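Local coordinates for D-glycerate 3-kinase (Cryptococcus neoformans var. grubii serotype A, PDB 6CKG), which probably phosphorylates the 3-hydroxyl of D-glycerate with ATP, as expected of a glycerate kinase built on the P-loop kinase fold, at residues D103-N108 / L221-S226; H229-N234 / E296-G301; S257-W262 / H286-Y291; N269-N274 / M279-V284. All coordinates share one frame; numbering follows the deposited sequence. Where two conformers were deposited one is given.

From the N terminus, interaction 1 comes first: it closes a long loop by bringing the turn at 103-108 against the entry to helix 225-236. Interaction 2 opens after it, in series, and joins the same helix to the end of helix 281-298. Inside the loop so closed lies interaction 3, where helices 258-273 and 281-298 pair as a hairpin, and inside that again lies interaction 4, next to the hairpin's connection. Interactions 2, 3 and 4 therefore nest and none cross. Direct packing joins interactions 1 and 2, 1 and 3, and 3 and 4, with helix 281-298 serving all three nested contacts.

Interaction 1: residues D103-N108 / L221-S226; sequences DNPLLN and LLYSRS
Pro105 and Tyr223 mark the nearest approach of the two backbones, their CA atoms lying 8.3 Å apart. Segment 103-108 is an irregular turn between helices 91-100 and 118-129. Segment 221-226 leaves a 3-10 turn, runs extended through Tyr223 and Ser224, and enters helix 225-236, with Ser224 as its N-cap through a bond from Thr227 N to OG.

The contact is built round the Tyr223 ring. Its CG sits beside the backbone N (chi1 -62°), which carries the phenol toward the loop. Leu106 crosses one face at about a right angle: CD1 stands 4.2 Å from the centroid of the Tyr223 ring, 7° off the normal, a CH-pi contact. CD2 of Leu106 leans to the phenol end, 3.6 Å from Tyr223 CZ and as close to OH. Pro105 arrives at the edge, in the ring plane, with CG 3.8 Å from Tyr223 CD1.

The turn has its own bracing. Asn104 OD1 takes a weak bond from Leu106 N at 2.9 Å, an Asx turn, and a second weak, longer bond from Leu107 N at 3.3 Å. Outward, Tyr223 OH bonds weakly to Asn289 O on helix 281-298.

Across this junction the attraction is thus dispersive and CH-pi in kind, while directional bonds are made within the turn, at the helix cap and outward to helix 281-298.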
# COMPACT_ATOMS: atom_id res chain seq x y z
N ASP A 103 16.16 -10.76 -16.73
CA ASP A 103 15.07 -11.55 -17.28
C ASP A 103 13.77 -11.41 -16.50
O ASP A 103 12.81 -12.13 -16.80
CB ASP A 103 15.47 -13.02 -17.36
CG ASP A 103 16.67 -13.24 -18.24
OD1 ASP A 103 16.63 -12.79 -19.40
OD2 ASP A 103 17.66 -13.82 -17.76
N ASN A 104 13.71 -10.52 -15.50
CA ASN A 104 12.49 -10.36 -14.74
C ASN A 104 11.80 -9.07 -15.17
O ASN A 104 12.20 -7.98 -14.74
CB ASN A 104 12.77 -10.35 -13.23
CG ASN A 104 11.50 -10.40 -12.39
OD1 ASN A 104 10.49 -9.79 -12.74
ND2 ASN A 104 11.55 -11.14 -11.29
N PRO A 105 10.77 -9.14 -16.02
CA PRO A 105 10.09 -7.92 -16.45
C PRO A 105 9.44 -7.14 -15.33
O PRO A 105 9.25 -5.93 -15.45
CB PRO A 105 9.04 -8.44 -17.44
CG PRO A 105 8.79 -9.85 -17.00
CD PRO A 105 10.14 -10.35 -16.57
N LEU A 106 9.06 -7.81 -14.24
CA LEU A 106 8.42 -7.10 -13.14
C LEU A 106 9.40 -6.22 -12.37
O LEU A 106 8.98 -5.23 -11.76
CB LEU A 106 7.72 -8.10 -12.21
CG LEU A 106 6.55 -8.80 -12.88
CD1 LEU A 106 5.76 -9.75 -11.93
CD2 LEU A 106 5.63 -7.74 -13.50
N LEU A 107 10.70 -6.52 -12.42
CA LEU A 107 11.70 -5.72 -11.72
C LEU A 107 12.42 -4.74 -12.64
O LEU A 107 13.43 -4.14 -12.23
CB LEU A 107 12.70 -6.64 -11.02
CG LEU A 107 12.08 -7.57 -9.98
CD1 LEU A 107 13.08 -8.61 -9.50
CD2 LEU A 107 11.51 -6.75 -8.80
N ASN A 108 11.94 -4.55 -13.86
CA ASN A 108 12.63 -3.65 -14.77
C ASN A 108 12.21 -2.20 -14.56
O ASN A 108 12.58 -1.33 -15.36
CB ASN A 108 12.43 -4.09 -16.23
CG ASN A 108 11.02 -3.85 -16.74
OD1 ASN A 108 10.16 -3.33 -16.02
ND2 ASN A 108 10.78 -4.21 -17.99
N LEU A 221 -0.29 -15.97 -15.44
CA LEU A 221 0.09 -16.77 -16.60
C LEU A 221 0.87 -15.97 -17.63
O LEU A 221 1.41 -16.57 -18.56
CB LEU A 221 -1.14 -17.39 -17.27
CG LEU A 221 -1.95 -18.40 -16.44
CD1 LEU A 221 -3.09 -18.96 -17.25
CD2 LEU A 221 -1.05 -19.54 -15.95
N LEU A 222 0.94 -14.64 -17.49
CA LEU A 222 1.77 -13.85 -18.38
C LEU A 222 3.25 -13.94 -18.03
O LEU A 222 4.09 -13.47 -18.81
CB LEU A 222 1.34 -12.37 -18.36
CG LEU A 222 -0.06 -12.03 -18.89
CD1 LEU A 222 -0.45 -10.63 -18.45
CD2 LEU A 222 -0.11 -12.16 -20.41
N TYR A 223 3.59 -14.54 -16.90
CA TYR A 223 4.94 -14.48 -16.36
C TYR A 223 5.46 -15.88 -16.09
O TYR A 223 4.69 -16.81 -15.83
CB TYR A 223 4.94 -13.63 -15.07
CG TYR A 223 4.52 -12.21 -15.36
CD1 TYR A 223 5.41 -11.29 -15.92
CD2 TYR A 223 3.21 -11.79 -15.11
CE1 TYR A 223 5.01 -9.99 -16.22
CE2 TYR A 223 2.81 -10.49 -15.40
CZ TYR A 223 3.71 -9.60 -15.94
OH TYR A 223 3.29 -8.33 -16.22
N SER A 224 6.79 -16.02 -16.13
CA SER A 224 7.40 -17.30 -15.79
C SER A 224 7.27 -17.57 -14.30
O SER A 224 7.13 -16.65 -13.48
CB SER A 224 8.88 -17.31 -16.18
OG SER A 224 9.58 -16.38 -15.37
N ARG A 225 7.36 -18.85 -13.95
CA ARG A 225 7.38 -19.24 -12.54
C ARG A 225 8.56 -18.60 -11.81
O ARG A 225 8.42 -18.17 -10.66
CB ARG A 225 7.41 -20.79 -12.45
CG ARG A 225 6.05 -21.44 -12.82
CD ARG A 225 6.08 -23.00 -12.94
NE ARG A 225 6.88 -23.56 -11.87
CZ ARG A 225 8.10 -24.04 -12.03
NH1 ARG A 225 8.77 -24.50 -10.98
NH2 ARG A 225 8.65 -24.10 -13.25
N SER A 226 9.72 -18.50 -12.46
CA SER A 226 10.86 -17.88 -11.77
C SER A 226 10.65 -16.39 -11.53
O SER A 226 11.04 -15.86 -10.48
CB SER A 226 12.16 -18.12 -12.55
OG SER A 226 12.13 -17.43 -13.78

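Interaction 2: residues H229-N234 / E296-G301; sequences HSINQN and ELFQDG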
# COMPACT_ATOMS: atom_id res chain seq x y z
N HIS A 229 8.33 -16.26 -8.48
CA HIS A 229 9.02 -16.65 -7.26
C HIS A 229 9.91 -15.53 -6.73
O HIS A 229 10.02 -15.34 -5.51
CB HIS A 229 9.86 -17.91 -7.51
CG HIS A 229 9.09 -19.20 -7.42
ND1 HIS A 229 8.43 -19.60 -6.28
CD2 HIS A 229 8.92 -20.21 -8.32
CE1 HIS A 229 7.87 -20.79 -6.48
NE2 HIS A 229 8.16 -21.18 -7.71
N SER A 230 10.56 -14.78 -7.65
CA SER A 230 11.41 -13.66 -7.24
C SER A 230 10.60 -12.59 -6.51
O SER A 230 11.02 -12.09 -5.46
CB SER A 230 12.10 -13.05 -8.46
OG SER A 230 12.93 -14.00 -9.10
N ILE A 231 9.45 -12.21 -7.06
CA ILE A 231 8.62 -11.22 -6.36
C ILE A 231 8.18 -11.76 -5.00
O ILE A 231 8.19 -11.03 -3.99
CB ILE A 231 7.40 -10.83 -7.23
CG1 ILE A 231 7.86 -10.34 -8.60
CG2 ILE A 231 6.54 -9.78 -6.50
CD1 ILE A 231 8.82 -9.13 -8.54
N ASN A 232 7.80 -13.04 -4.95
CA ASN A 232 7.42 -13.69 -3.69
C ASN A 232 8.55 -13.60 -2.67
O ASN A 232 8.31 -13.26 -1.50
CB ASN A 232 7.07 -15.16 -3.97
CG ASN A 232 6.47 -15.87 -2.76
OD1 ASN A 232 5.59 -15.34 -2.10
ND2 ASN A 232 6.93 -17.10 -2.49
N GLN A 233 9.77 -13.94 -3.08
CA GLN A 233 10.92 -13.88 -2.18
C GLN A 233 11.19 -12.45 -1.74
O GLN A 233 11.57 -12.20 -0.58
CB GLN A 233 12.15 -14.45 -2.88
CG GLN A 233 13.24 -14.86 -1.92
CD GLN A 233 12.86 -16.10 -1.13
OE1 GLN A 233 12.14 -16.96 -1.64
NE2 GLN A 233 13.32 -16.18 0.11
N ASN A 234 11.04 -11.49 -2.66
CA ASN A 234 11.15 -10.08 -2.30
C ASN A 234 10.12 -9.72 -1.23
O ASN A 234 10.44 -8.99 -0.29
CB ASN A 234 10.95 -9.21 -3.53
CG ASN A 234 12.11 -9.30 -4.50
OD1 ASN A 234 13.10 -9.98 -4.24
ND2 ASN A 234 11.98 -8.64 -5.64
N GLU A 296 -3.34 -11.16 -7.36
CA GLU A 296 -3.79 -12.55 -7.48
C GLU A 296 -3.10 -13.46 -6.46
O GLU A 296 -3.75 -14.31 -5.85
CB GLU A 296 -3.53 -13.06 -8.90
CG GLU A 296 -4.36 -12.34 -9.97
CD GLU A 296 -4.00 -12.76 -11.39
OE1 GLU A 296 -3.31 -13.78 -11.55
OE2 GLU A 296 -4.43 -12.08 -12.34
N LEU A 297 -1.79 -13.29 -6.27
CA LEU A 297 -1.01 -14.21 -5.45
C LEU A 297 -0.97 -13.85 -3.97
O LEU A 297 -0.93 -14.76 -3.12
CB LEU A 297 0.43 -14.26 -5.96
CG LEU A 297 0.65 -14.91 -7.32
CD1 LEU A 297 2.13 -14.86 -7.63
CD2 LEU A 297 0.15 -16.34 -7.30
N PHE A 298 -0.93 -12.57 -3.62
CA PHE A 298 -0.49 -12.15 -2.29
C PHE A 298 -1.54 -11.39 -1.49
O PHE A 298 -1.31 -11.14 -0.29
CB PHE A 298 0.76 -11.25 -2.39
CG PHE A 298 1.86 -11.81 -3.23
CD1 PHE A 298 2.31 -13.11 -3.06
CD2 PHE A 298 2.45 -11.02 -4.20
CE1 PHE A 298 3.34 -13.61 -3.84
CE2 PHE A 298 3.46 -11.50 -4.98
CZ PHE A 298 3.91 -12.81 -4.81
N GLN A 299 -2.63 -10.97 -2.10
CA GLN A 299 -3.60 -10.13 -1.41
C GLN A 299 -4.22 -10.84 -0.21
O GLN A 299 -4.61 -10.19 0.76
CB GLN A 299 -4.68 -9.69 -2.39
CG GLN A 299 -5.63 -8.64 -1.90
CD GLN A 299 -6.59 -8.23 -2.99
OE1 GLN A 299 -6.87 -7.04 -3.16
NE2 GLN A 299 -7.08 -9.20 -3.75
N ASP A 300 -4.33 -12.17 -0.25
CA ASP A 300 -5.00 -12.86 0.85
C ASP A 300 -4.18 -12.84 2.13
O ASP A 300 -4.75 -13.04 3.21
CB ASP A 300 -5.33 -14.31 0.47
CG ASP A 300 -6.29 -14.40 -0.69
OD1 ASP A 300 -7.33 -13.71 -0.66
OD2 ASP A 300 -6.00 -15.14 -1.66
N GLY A 301 -2.88 -12.57 2.04
CA GLY A 301 -2.05 -12.46 3.23
C GLY A 301 -2.47 -11.34 4.17
O GLY A 301 -2.01 -11.30 5.32
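The Phe298 ring meets Asn232 and Ile231 obliquely. On one face lies its own neighbour: Leu297 CB stands 3.6 Å above the ring plane, offset toward the rim. The second flat group, the Asn232 amide, is nearly parallel to the ring, with 7° between the planes. Its oxygen is the atom that comes close, OD1 lying 3.3 Å from Phe298 CE1. The amide reaches this place because CG is anti to the backbone N (chi1 -172°).

Past the amide, the ring presses on the helix backbone itself, with Phe298 CZ 3.8 Å from Asn232 CA. Ile231 touches the ring on the other side of CZ from CE1, its CG2 branch 3.8 Å from Phe298 CE2; the two side chains cross at about a right angle, and the CD1 end of Ile231 leads away, toward Leu107.

In the P-loop kinase fold of this protein, these residues join helix 225-236 to the C-terminal end of helix 281-298, beyond which the chain passes into a 3-10 turn with Gly301 N bonded to Phe298 O at 3.2 Å. The contact is buried. Asn232 OD1 accepts a hydrogen bond from Leu189 N, and ND2 of the same amide is hydrogen-bonded as well. Leu194 of helix 191-204 packs on this asparagine. The backbone of Phe298 is hydrogen-bonded to Gly187, in the loop before helix 191-204.

Interaction 3: residues S257-W262 / H286-Y291; sequences SYVWTW and HFINRY
Trp260 and Ile288 bring the backbones nearest, with CA atoms 6.5 Å apart, where helices 258-262 and 286-291 run roughly antiparallel at 144° with axes 10.2 Å apart. They are the two arms of a helical hairpin that follows strand 247-253 of the P-loop kinase sheet, and whose connection probably stands where P-loop kinases such as adenylate kinase carry their lid.

Ile288 divides its branches between two partners. Its CG2 methyl sits over one face of the Trp260 indole, 3.5 Å from the centroid of the five-membered ring and 18° off its normal, a CH-pi contact offset toward the pyrrole rim. The nearest indole atom is Trp260 NE1, 3.4 Å from Ile288 CG2. The other branch ends in CD1, which meets Val259 CG1 at 4.0 Å. Ile288 CG1 lies beside its backbone N and CG2 anti to it, an arrangement that sends the two arms to separate neighbours.

Val259 also touches Pro55, and Tyr291 touches Gln56; both lie after strand 48-53 where the sequence fits a P-loop, so the hairpin probably backs onto the phosphate-binding loop. Arg263, one turn further along helix 258-273, packs on Ile288 as well.

Asn289 approaches the indole edge, in its plane, with the amide turned 77° to the ring. OD1 takes a weak, bent hydrogen bond from Trp260 NE1 at 3.3 Å and lies 3.2 Å from Trp260 CZ2.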
# COMPACT_ATOMS: atom_id res chain seq x y z
N SER A 257 -11.52 -7.24 -11.56
CA SER A 257 -11.57 -6.60 -12.87
C SER A 257 -11.76 -5.09 -12.77
O SER A 257 -11.38 -4.37 -13.70
CB SER A 257 -12.68 -7.20 -13.72
OG SER A 257 -13.95 -6.85 -13.20
N TYR A 258 -12.35 -4.61 -11.67
CA TYR A 258 -12.56 -3.17 -11.51
C TYR A 258 -11.25 -2.40 -11.58
O TYR A 258 -11.23 -1.25 -12.02
CB TYR A 258 -13.25 -2.87 -10.16
CG TYR A 258 -14.63 -3.49 -9.95
CD1 TYR A 258 -15.26 -4.22 -10.95
CD2 TYR A 258 -15.29 -3.33 -8.74
CE1 TYR A 258 -16.51 -4.78 -10.75
CE2 TYR A 258 -16.54 -3.88 -8.52
CZ TYR A 258 -17.14 -4.60 -9.53
OH TYR A 258 -18.38 -5.15 -9.31
N VAL A 259 -10.13 -3.02 -11.19
CA VAL A 259 -8.88 -2.29 -11.09
C VAL A 259 -8.46 -1.74 -12.45
O VAL A 259 -8.01 -0.58 -12.55
CB VAL A 259 -7.78 -3.18 -10.48
CG1 VAL A 259 -6.46 -2.44 -10.42
CG2 VAL A 259 -8.20 -3.65 -9.09
N TRP A 260 -8.60 -2.54 -13.51
CA TRP A 260 -8.36 -2.06 -14.87
C TRP A 260 -9.28 -0.89 -15.20
O TRP A 260 -8.83 0.14 -15.72
CB TRP A 260 -8.59 -3.18 -15.89
CG TRP A 260 -7.46 -4.13 -16.11
CD1 TRP A 260 -6.30 -3.90 -16.80
CD2 TRP A 260 -7.41 -5.51 -15.70
NE1 TRP A 260 -5.52 -5.03 -16.82
CE2 TRP A 260 -6.17 -6.03 -16.15
CE3 TRP A 260 -8.27 -6.34 -14.98
CZ2 TRP A 260 -5.79 -7.35 -15.91
CZ3 TRP A 260 -7.89 -7.65 -14.74
CH2 TRP A 260 -6.66 -8.14 -15.20
N THR A 261 -10.58 -1.06 -14.95
CA THR A 261 -11.55 -0.03 -15.30
C THR A 261 -11.26 1.27 -14.55
O THR A 261 -11.25 2.36 -15.14
CB THR A 261 -12.96 -0.53 -14.99
OG1 THR A 261 -13.19 -1.75 -15.71
CG2 THR A 261 -14.00 0.52 -15.38
N TRP A 262 -11.02 1.18 -13.24
CA TRP A 262 -10.72 2.36 -12.43
C TRP A 262 -9.44 3.05 -12.90
O TRP A 262 -9.40 4.28 -13.03
CB TRP A 262 -10.59 1.96 -10.96
CG TRP A 262 -11.88 1.61 -10.30
CD1 TRP A 262 -13.13 2.00 -10.67
CD2 TRP A 262 -12.04 0.78 -9.14
NE1 TRP A 262 -14.06 1.47 -9.81
CE2 TRP A 262 -13.42 0.72 -8.86
CE3 TRP A 262 -11.15 0.09 -8.31
CZ2 TRP A 262 -13.93 -0.01 -7.79
CZ3 TRP A 262 -11.66 -0.64 -7.25
CH2 TRP A 262 -13.04 -0.69 -7.00
N HIS A 286 -1.07 -2.63 -20.06
CA HIS A 286 0.24 -3.19 -19.73
C HIS A 286 0.70 -2.77 -18.34
O HIS A 286 1.33 -3.55 -17.61
CB HIS A 286 1.28 -2.78 -20.78
CG HIS A 286 0.99 -3.29 -22.16
ND1 HIS A 286 0.90 -4.63 -22.46
CD2 HIS A 286 0.80 -2.63 -23.33
CE1 HIS A 286 0.66 -4.78 -23.75
NE2 HIS A 286 0.59 -3.58 -24.30
N PHE A 287 0.42 -1.52 -17.96
CA PHE A 287 0.77 -1.04 -16.63
C PHE A 287 0.11 -1.89 -15.55
O PHE A 287 0.77 -2.35 -14.61
CB PHE A 287 0.38 0.43 -16.51
CG PHE A 287 0.60 1.02 -15.15
CD1 PHE A 287 1.83 1.57 -14.81
CD2 PHE A 287 -0.43 1.09 -14.23
CE1 PHE A 287 2.03 2.15 -13.56
CE2 PHE A 287 -0.24 1.68 -12.97
CZ PHE A 287 1.00 2.21 -12.64
N ILE A 288 -1.19 -2.13 -15.67
CA ILE A 288 -1.92 -2.82 -14.62
C ILE A 288 -1.59 -4.31 -14.65
O ILE A 288 -1.63 -4.98 -13.61
CB ILE A 288 -3.43 -2.54 -14.75
CG1 ILE A 288 -3.77 -1.14 -14.22
CG2 ILE A 288 -4.27 -3.58 -14.00
CD1 ILE A 288 -3.49 -0.94 -12.71
N ASN A 289 -1.22 -4.84 -15.81
CA ASN A 289 -0.82 -6.24 -15.89
C ASN A 289 0.45 -6.52 -15.10
O ASN A 289 0.70 -7.68 -14.76
CB ASN A 289 -0.63 -6.67 -17.35
CG ASN A 289 -1.94 -6.87 -18.07
OD1 ASN A 289 -2.98 -7.06 -17.45
ND2 ASN A 289 -1.90 -6.85 -19.39
N ARG A 290 1.26 -5.50 -14.81
CA ARG A 290 2.42 -5.70 -13.93
C ARG A 290 2.02 -5.79 -12.46
O ARG A 290 2.72 -6.45 -11.68
CB ARG A 290 3.45 -4.57 -14.13
CG ARG A 290 4.31 -4.69 -15.42
CD ARG A 290 5.39 -3.58 -15.58
NE ARG A 290 6.53 -3.72 -14.65
CZ ARG A 290 6.74 -2.93 -13.59
NH1 ARG A 290 7.78 -3.13 -12.79
NH2 ARG A 290 5.92 -1.93 -13.33
N TYR A 291 0.93 -5.14 -12.05
CA TYR A 291 0.48 -5.19 -10.66
C TYR A 291 -0.46 -6.36 -10.37
O TYR A 291 -0.43 -6.90 -9.26
CB TYR A 291 -0.24 -3.89 -10.28
CG TYR A 291 0.68 -2.70 -10.22
CD1 TYR A 291 1.06 -2.02 -11.38
CD2 TYR A 291 1.20 -2.26 -9.00
CE1 TYR A 291 1.92 -0.93 -11.33
CE2 TYR A 291 2.06 -1.18 -8.94
CZ TYR A 291 2.40 -0.52 -10.10
OH TYR A 291 3.26 0.55 -10.03

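Interaction 4: residues N269-N274 / M279-V284; sequences NMKAKN and MTDEQV
Lys271 reaches Met279 and Asp281 chiefly through a water, where helix 258-273 and helix 281-298 face each other near the connection of their hairpin. NZ, in one of the two conformers of this lysine, donates to the water at 2.9 Å. The water in turn donates hydrogen bonds to Met279 O, at 2.9 Å, and to Asp281 OD1, at 2.8 Å, so a single molecule links the ammonium to a carbonyl and a carboxylate.

Directly, Lys271 NZ lies 3.5 Å from Met279 O, and Asp281 OD1 is 4.4 Å from NZ, too far for a salt bridge. The lysine chain kinks at its third torsion (chi3 56°), which brings CD as well as NZ alongside the Met279 carbonyl. The opposite charges probably attract across the water.

In the next shell, Asp281 OD1 is shared between the water and His268 NE2, its strongest partner, three residues before Lys271 on helix 258-273. Glu267 OE2 bonds to Met279 N and so helps hold the residue whose carbonyl takes the water. Met279 SD packs against Phe287 CB on helix 281-298.

The start of helix 281-298 is organised by a capping box, with Thr280 as N-cap. Thr280 N donates nearly straight, at 171°, to Gln283 OE1 at 3.1 Å, and Gln283 N returns a bond to Thr280 OG1, also 3.1 Å, at 160°.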
# COMPACT_ATOMS: atom_id res chain seq x y z
N ASN A 269 -9.32 10.84 -16.59
CA ASN A 269 -9.59 12.03 -15.78
C ASN A 269 -8.37 12.93 -15.68
O ASN A 269 -8.47 14.16 -15.82
CB ASN A 269 -10.05 11.63 -14.37
CG ASN A 269 -11.46 11.06 -14.35
OD1 ASN A 269 -12.23 11.21 -15.30
ND2 ASN A 269 -11.82 10.41 -13.25
N MET A 270 -7.19 12.35 -15.43
CA MET A 270 -5.98 13.16 -15.33
C MET A 270 -5.67 13.85 -16.65
O MET A 270 -5.37 15.05 -16.69
CB MET A 270 -4.79 12.30 -14.89
CG MET A 270 -3.49 13.09 -14.80
SD MET A 270 -2.01 12.05 -14.80
CE MET A 270 -2.12 11.31 -16.43
N LYS A 271 -5.75 13.10 -17.76
CA LYS A 271 -5.51 13.68 -19.08
C LYS A 271 -6.47 14.82 -19.38
O LYS A 271 -6.10 15.81 -20.02
CB LYS A 271 -5.63 12.59 -20.15
CG LYS A 271 -4.42 11.67 -20.29
CD LYS A 271 -4.79 10.26 -20.80
CE LYS A 271 -5.54 10.29 -22.13
NZ LYS A 271 -5.83 8.90 -22.64
N ALA A 272 -7.72 14.69 -18.94
CA ALA A 272 -8.70 15.71 -19.28
C ALA A 272 -8.45 17.03 -18.55
O ALA A 272 -8.97 18.07 -18.96
CB ALA A 272 -10.11 15.20 -18.99
N LYS A 273 -7.66 17.00 -17.47
CA LYS A 273 -7.37 18.19 -16.68
C LYS A 273 -5.97 18.76 -16.90
O LYS A 273 -5.76 19.94 -16.59
CB LYS A 273 -7.56 17.88 -15.18
N ASN A 274 -5.02 17.97 -17.41
CA ASN A 274 -3.64 18.42 -17.56
C ASN A 274 -3.25 18.67 -19.01
O ASN A 274 -2.06 18.68 -19.34
CB ASN A 274 -2.67 17.42 -16.90
CG ASN A 274 -2.46 16.14 -17.73
OD1 ASN A 274 -3.02 15.96 -18.81
ND2 ASN A 274 -1.61 15.25 -17.21
N MET A 279 -0.80 8.03 -20.20
CA MET A 279 -0.70 6.77 -20.92
C MET A 279 -1.88 6.60 -21.87
O MET A 279 -2.99 7.09 -21.63
CB MET A 279 -0.66 5.59 -19.94
CG MET A 279 0.59 5.53 -19.09
SD MET A 279 0.60 4.05 -18.06
CE MET A 279 -0.61 4.45 -16.81
N THR A 280 -1.62 5.89 -22.96
CA THR A 280 -2.70 5.42 -23.82
C THR A 280 -3.47 4.31 -23.11
O THR A 280 -3.02 3.73 -22.11
CB THR A 280 -2.14 4.92 -25.14
OG1 THR A 280 -1.44 3.69 -24.92
CG2 THR A 280 -1.18 5.95 -25.73
N ASP A 281 -4.66 4.00 -23.63
CA ASP A 281 -5.43 2.91 -23.04
C ASP A 281 -4.63 1.61 -23.03
O ASP A 281 -4.59 0.90 -22.03
CB ASP A 281 -6.75 2.73 -23.78
CG ASP A 281 -7.73 3.84 -23.48
OD1 ASP A 281 -7.38 4.75 -22.71
OD2 ASP A 281 -8.86 3.80 -24.02
N GLU A 282 -3.94 1.31 -24.14
CA GLU A 282 -3.16 0.08 -24.18
C GLU A 282 -2.03 0.12 -23.16
O GLU A 282 -1.77 -0.88 -22.48
CB GLU A 282 -2.62 -0.16 -25.60
N GLN A 283 -1.39 1.27 -23.00
CA GLN A 283 -0.32 1.36 -22.01
C GLN A 283 -0.84 1.21 -20.58
O GLN A 283 -0.17 0.62 -19.73
CB GLN A 283 0.44 2.68 -22.17
CG GLN A 283 1.29 2.67 -23.42
CD GLN A 283 1.90 4.02 -23.72
OE1 GLN A 283 1.34 5.06 -23.40
NE2 GLN A 283 3.06 4.00 -24.36
N VAL A 284 -2.05 1.71 -20.30
CA VAL A 284 -2.64 1.47 -18.98
C VAL A 284 -2.83 -0.03 -18.76
O VAL A 284 -2.57 -0.55 -17.67
CB VAL A 284 -3.96 2.25 -18.84
CG1 VAL A 284 -4.68 1.84 -17.56
CG2 VAL A 284 -3.70 3.76 -18.85
O HOH W 1 -5.77 6.44 -21.20